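PDB 6L33: MexT protein from Pseudomonas aeruginosa, which probably binds DNA as a LysR-type activator of transcription of the MexEF-OprN efflux pump, the part in this structure being its regulatory domain. Local coordinates for residues R28-E33 against E195-S200; L47-L52 against D66-N71. All blocks are in the same frame, centred on the assembly; numbering follows the deposited sequence.

Contact 1: R28-E33 against E195-S200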
loop_
_atom_site.group_PDB
_atom_site.type_symbol
_atom_site.label_atom_id
_atom_site.label_comp_id
_atom_site.label_asym_id
_atom_site.label_seq_id
_atom_site.Cartn_x
_atom_site.Cartn_y
_atom_site.Cartn_z
ATOM N N ARG B 28 -19.153 8.159 2.225
ATOM C CA ARG B 28 -20.580 8.373 2.006
ATOM C C ARG B 28 -21.112 9.538 2.832
ATOM O O ARG B 28 -21.994 10.270 2.367
ATOM C CB ARG B 28 -21.351 7.092 2.322
ATOM C CG ARG B 28 -21.044 5.942 1.378
ATOM C CD ARG B 28 -21.909 4.728 1.681
ATOM N NE ARG B 28 -21.337 3.892 2.732
ATOM C CZ ARG B 28 -20.768 2.710 2.519
ATOM N NH1 ARG B 28 -20.692 2.221 1.289
ATOM N NH2 ARG B 28 -20.274 2.016 3.536
ATOM N N ARG B 29 -20.588 9.735 4.044
ATOM C CA ARG B 29 -21.084 10.813 4.893
ATOM C C ARG B 29 -20.675 12.179 4.350
ATOM O O ARG B 29 -21.517 13.074 4.204
ATOM C CB ARG B 29 -20.588 10.628 6.329
ATOM C CG ARG B 29 -21.279 11.527 7.359
ATOM C CD ARG B 29 -22.739 11.779 6.997
ATOM N NE ARG B 29 -23.616 11.853 8.164
ATOM C CZ ARG B 29 -23.832 12.958 8.870
ATOM N NH1 ARG B 29 -23.230 14.091 8.536
ATOM N NH2 ARG B 29 -24.649 12.932 9.913
ATOM N N LEU B 30 -19.385 12.360 4.046
ATOM C CA LEU B 30 -18.931 13.649 3.528
ATOM C C LEU B 30 -19.610 13.980 2.206
ATOM O O LEU B 30 -19.942 15.140 1.942
ATOM C CB LEU B 30 -17.411 13.657 3.358
ATOM C CG LEU B 30 -16.506 13.608 4.594
ATOM C CD1 LEU B 30 -17.071 14.408 5.736
ATOM C CD2 LEU B 30 -16.275 12.203 5.037
ATOM N N ARG B 31 -19.826 12.968 1.364
ATOM C CA ARG B 31 -20.495 13.189 0.087
ATOM C C ARG B 31 -21.924 13.680 0.287
ATOM O O ARG B 31 -22.364 14.625 -0.379
ATOM C CB ARG B 31 -20.481 11.895 -0.726
ATOM C CG ARG B 31 -20.948 12.030 -2.163
ATOM C CD ARG B 31 -20.712 10.725 -2.901
ATOM N NE ARG B 31 -19.390 10.184 -2.599
ATOM C CZ ARG B 31 -19.133 8.894 -2.408
ATOM N NH1 ARG B 31 -20.110 8.002 -2.486
ATOM N NH2 ARG B 31 -17.896 8.496 -2.135
ATOM N N ALA B 32 -22.657 13.059 1.214
ATOM C CA ALA B 32 -24.072 13.376 1.382
ATOM C C ALA B 32 -24.274 14.771 1.962
ATOM O O ALA B 32 -25.237 15.461 1.606
ATOM C CB ALA B 32 -24.740 12.323 2.268
ATOM N N GLU B 33 -23.387 15.209 2.855
ATOM C CA GLU B 33 -23.572 16.495 3.513
ATOM C C GLU B 33 -22.676 17.599 2.969
ATOM O O GLU B 33 -23.005 18.778 3.139
ATOM C CB GLU B 33 -23.358 16.355 5.027
ATOM C CG GLU B 33 -21.911 16.269 5.477
ATOM C CD GLU B 33 -21.771 16.405 6.984
ATOM O OE1 GLU B 33 -21.584 15.372 7.663
ATOM O OE2 GLU B 33 -21.853 17.543 7.490
ATOM N N GLU B 195 -11.513 21.655 10.279
ATOM C CA GLU B 195 -10.768 20.475 10.705
ATOM C C GLU B 195 -11.455 19.770 11.868
ATOM O O GLU B 195 -11.506 18.535 11.900
ATOM C CB GLU B 195 -9.339 20.866 11.073
ATOM C CG GLU B 195 -8.523 21.339 9.886
ATOM C CD GLU B 195 -8.392 20.280 8.810
ATOM O OE1 GLU B 195 -8.373 20.642 7.615
ATOM O OE2 GLU B 195 -8.310 19.083 9.161
ATOM N N ARG B 196 -11.982 20.530 12.833
ATOM C CA ARG B 196 -12.812 19.931 13.873
ATOM C C ARG B 196 -13.956 19.140 13.258
ATOM O O ARG B 196 -14.307 18.053 13.734
ATOM C CB ARG B 196 -13.357 21.017 14.807
ATOM C CG ARG B 196 -14.626 20.629 15.567
ATOM C CD ARG B 196 -15.896 21.182 14.913
ATOM N NE ARG B 196 -17.097 20.529 15.429
ATOM C CZ ARG B 196 -18.290 20.583 14.846
ATOM N NH1 ARG B 196 -18.452 21.258 13.717
ATOM N NH2 ARG B 196 -19.324 19.957 15.392
ATOM N N TRP B 197 -14.545 19.674 12.188
ATOM C CA TRP B 197 -15.651 19.002 11.521
ATOM C C TRP B 197 -15.199 17.690 10.889
ATOM O O TRP B 197 -15.860 16.657 11.042
ATOM C CB TRP B 197 -16.254 19.935 10.473
ATOM C CG TRP B 197 -17.323 19.316 9.652
ATOM C CD1 TRP B 197 -18.632 19.157 9.997
ATOM C CD2 TRP B 197 -17.183 18.777 8.335
ATOM N NE1 TRP B 197 -19.317 18.548 8.975
ATOM C CE2 TRP B 197 -18.449 18.303 7.944
ATOM C CE3 TRP B 197 -16.109 18.645 7.451
ATOM C CZ2 TRP B 197 -18.671 17.710 6.707
ATOM C CZ3 TRP B 197 -16.331 18.057 6.225
ATOM C CH2 TRP B 197 -17.603 17.605 5.861
ATOM N N LEU B 198 -14.068 17.711 10.181
ATOM C CA LEU B 198 -13.561 16.489 9.563
ATOM C C LEU B 198 -13.232 15.439 10.617
ATOM O O LEU B 198 -13.596 14.266 10.476
ATOM C CB LEU B 198 -12.331 16.802 8.712
ATOM C CG LEU B 198 -11.566 15.592 8.168
ATOM C CD1 LEU B 198 -12.474 14.723 7.313
ATOM C CD2 LEU B 198 -10.347 16.043 7.382
ATOM N N ARG B 199 -12.549 15.848 11.690
ATOM C CA ARG B 199 -12.169 14.899 12.733
ATOM C C ARG B 199 -13.394 14.319 13.428
ATOM O O ARG B 199 -13.435 13.119 13.725
ATOM C CB ARG B 199 -11.241 15.573 13.743
ATOM C CG ARG B 199 -9.937 16.068 13.137
ATOM C CD ARG B 199 -8.899 16.357 14.206
ATOM N NE ARG B 199 -9.393 17.290 15.212
ATOM C CZ ARG B 199 -9.212 18.606 15.168
ATOM N NH1 ARG B 199 -8.546 19.153 14.158
ATOM N NH2 ARG B 199 -9.697 19.376 16.132
ATOM N N SER B 200 -14.404 15.152 13.696
ATOM C CA SER B 200 -15.634 14.629 14.280
ATOM C C SER B 200 -16.332 13.669 13.326
ATOM O O SER B 200 -17.018 12.741 13.771
ATOM C CB SER B 200 -16.568 15.774 14.675
ATOM O OG SER B 200 -17.025 16.489 13.541
#

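Contact 2: L47-L52 against D66-N71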
loop_
_atom_site.group_PDB
_atom_site.type_symbol
_atom_site.label_atom_id
_atom_site.label_comp_id
_atom_site.label_asym_id
_atom_site.label_seq_id
_atom_site.Cartn_x
_atom_site.Cartn_y
_atom_site.Cartn_z
ATOM N N LEU B 47 6.186 5.401 11.432
ATOM C CA LEU B 47 7.424 6.095 11.095
ATOM C C LEU B 47 7.173 7.368 10.294
ATOM O O LEU B 47 7.801 8.398 10.559
ATOM C CB LEU B 47 8.361 5.172 10.309
ATOM C CG LEU B 47 9.038 4.030 11.070
ATOM C CD1 LEU B 47 10.033 3.311 10.169
ATOM C CD2 LEU B 47 9.720 4.543 12.329
ATOM N N LEU B 48 6.269 7.316 9.314
ATOM C CA LEU B 48 5.970 8.480 8.488
ATOM C C LEU B 48 5.061 9.482 9.184
ATOM O O LEU B 48 4.962 10.627 8.727
ATOM C CB LEU B 48 5.307 8.046 7.179
ATOM C CG LEU B 48 6.143 7.334 6.117
ATOM C CD1 LEU B 48 5.308 7.115 4.866
ATOM C CD2 LEU B 48 7.400 8.127 5.795
HETATM N N MSE B 49 4.404 9.083 10.268
HETATM C CA MSE B 49 3.360 9.896 10.885
HETATM C C MSE B 49 3.823 11.294 11.338
HETATM O O MSE B 49 3.166 12.283 11.010
HETATM C CB MSE B 49 2.736 9.132 12.059
HETATM C CG MSE B 49 1.467 9.750 12.583
HETATM SE SE MSE B 49 0.088 9.874 11.214
HETATM C CE MSE B 49 -1.112 11.056 12.187
ATOM N N PRO B 50 4.937 11.402 12.076
ATOM C CA PRO B 50 5.424 12.751 12.414
ATOM C C PRO B 50 5.830 13.559 11.194
ATOM O O PRO B 50 5.628 14.779 11.180
ATOM C CB PRO B 50 6.617 12.483 13.346
ATOM C CG PRO B 50 6.981 11.071 13.131
ATOM C CD PRO B 50 5.733 10.358 12.750
ATOM N N ASN B 51 6.386 12.910 10.166
ATOM C CA ASN B 51 6.742 13.615 8.938
ATOM C C ASN B 51 5.510 14.175 8.240
ATOM O O ASN B 51 5.520 15.317 7.766
ATOM C CB ASN B 51 7.496 12.682 7.987
ATOM C CG ASN B 51 8.687 12.013 8.640
ATOM O OD1 ASN B 51 8.540 11.231 9.579
ATOM N ND2 ASN B 51 9.878 12.304 8.127
ATOM N N LEU B 52 4.444 13.374 8.147
ATOM C CA LEU B 52 3.242 13.816 7.445
ATOM C C LEU B 52 2.601 15.011 8.139
ATOM O O LEU B 52 2.097 15.926 7.476
ATOM C CB LEU B 52 2.244 12.664 7.337
ATOM C CG LEU B 52 2.641 11.480 6.452
ATOM C CD1 LEU B 52 1.661 10.332 6.628
ATOM C CD2 LEU B 52 2.723 11.900 4.993
ATOM N N ASP B 66 3.671 5.827 17.362
ATOM C CA ASP B 66 4.628 5.649 18.438
ATOM C C ASP B 66 4.850 7.015 19.058
ATOM O O ASP B 66 4.145 7.381 20.018
ATOM C CB ASP B 66 5.905 4.982 17.907
ATOM C CG ASP B 66 6.907 4.679 19.004
ATOM O OD1 ASP B 66 6.574 4.870 20.191
ATOM O OD2 ASP B 66 8.031 4.247 18.675
ATOM N N GLU B 67 5.785 7.820 18.557
ATOM C CA GLU B 67 5.978 9.182 19.027
ATOM C C GLU B 67 5.457 10.174 17.995
ATOM O O GLU B 67 5.464 9.906 16.790
ATOM C CB GLU B 67 7.454 9.467 19.317
ATOM C CG GLU B 67 8.168 8.356 20.064
ATOM C CD GLU B 67 7.946 8.426 21.563
ATOM O OE1 GLU B 67 8.425 7.519 22.276
ATOM O OE2 GLU B 67 7.293 9.385 22.027
ATOM N N LEU B 68 5.009 11.323 18.482
ATOM C CA LEU B 68 4.459 12.395 17.670
ATOM C C LEU B 68 5.153 13.699 18.023
ATOM O O LEU B 68 5.698 13.843 19.123
ATOM C CB LEU B 68 2.945 12.530 17.890
ATOM C CG LEU B 68 2.100 11.323 17.476
ATOM C CD1 LEU B 68 0.687 11.459 18.004
ATOM C CD2 LEU B 68 2.094 11.160 15.964
ATOM N N PRO B 69 5.168 14.669 17.106
ATOM C CA PRO B 69 5.768 15.969 17.423
ATOM C C PRO B 69 5.071 16.635 18.600
ATOM O O PRO B 69 3.904 16.372 18.899
ATOM C CB PRO B 69 5.579 16.774 16.132
ATOM C CG PRO B 69 5.473 15.743 15.063
ATOM C CD PRO B 69 4.759 14.582 15.693
ATOM N N ALA B 70 5.817 17.513 19.279
ATOM C CA ALA B 70 5.273 18.205 20.443
ATOM C C ALA B 70 4.072 19.064 20.076
ATOM O O ALA B 70 3.153 19.227 20.887
ATOM C CB ALA B 70 6.356 19.060 21.101
ATOM N N ASN B 71 4.058 19.615 18.866
ATOM C CA ASN B 71 2.955 20.439 18.374
ATOM C C ASN B 71 1.866 19.584 17.730
ATOM O O ASN B 71 1.369 19.885 16.645
ATOM C CB ASN B 71 3.492 21.477 17.394
ATOM C CG ASN B 71 2.504 22.599 17.120
ATOM O OD1 ASN B 71 1.394 22.614 17.653
ATOM N ND2 ASN B 71 2.906 23.546 16.279
#

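Contact 1: R28-E33 against E195-S200
Trp197 of helix 193-203 meets two side chains of helix 18-33, Glu33 by its indole nitrogen and Leu30 by its six-membered ring. Its NE1 donates to Glu33 OE2 over 3.1 Å, a bent bond with an N-H...O angle of 137°. The acceptor lies almost in the indole plane, but the N-H comes from above the carboxylate, whose plane stands nearly perpendicular to the ring (86°). Glu33 CG also sits at the ring edge, 3.8 Å from Trp197 CZ2, so the glutamate runs past this rim of the indole. Its CG is tucked between the backbone N and the carbonyl carbon (chi1 77°), and the chain is extended beyond it. The two helices belong to the periplasmic-binding-protein-like fold of the LysR effector domain, and they lie on the same side of the mixed sheet that includes strand 9-14, where Phe10 touches Trp197. Leu30 CD1 approaches the indole obliquely, 3.2 Å from Trp197 CH2, a tight apolar contact between buried residues. With CG of Trp197 anti to the backbone N, the ring spans the gap between the helices. Arg201, one turn along from Trp197, appears to pair with the Glu33 carboxylate through OE1, an atom whose position is less certain.

Contact 2: L47-L52 against D66-N71
Pro50, on helix 49-55, and Leu68, in the irregular chain 66-71, bring their backbones to 5.4 Å between CA atoms, with no hydrogen bond crossing from one segment to the other. The side chains join instead through carbon. Pro50 and Pro69 meet ring to ring: CB of Pro50 lies 3.7 Å from CD of Pro69, and Pro69 CG comes within 4.0 Å of Pro50 CA, so the second ring packs against the root of the first. Farther round the first ring, Pro50 CD is 4.1 Å from Glu67 O. Beside the prolines a second apolar pair forms, where the selenomethionine Met49 places its CG 3.7 Å from Leu68 CD2. The two side chains cross obliquely, touching by one methylene and one methyl. Met49 has CG anti to its backbone N (chi1 -168°), and the bend at chi2 (59°) turns the selenium away from Leu68. This is loop-on-helix packing in one lobe of the periplasmic-binding-protein-like regulatory domain. The loop between strands 60-62 and 72-78 lies against helix 49-55, and Met49 and Leu68 both pack on Ala184 of strand 181-186, which runs antiparallel between those two strands.

Both contacts belong to the same lobe, their centres about 24 Å apart and their nearest atoms about 10 Å apart, and they share no residue. Contact 1 is buried and joins two helices distant in sequence, 18-33 near the start of the chain and 193-203 near its end. Contact 2 lies at the surface and joins a helix to a loop only a short way along the chain, within the span bounded by contact 1. Their elements pack on one mixed sheet: contact 1 touches strand 9-14, contact 2 strand 181-186. Chemistry follows place, with an indole-carboxylate hydrogen bond alongside apolar packing in contact 1, and in contact 2 apolar packing of Pro50, Pro69, Met49 and Leu68 with no hydrogen bond across it.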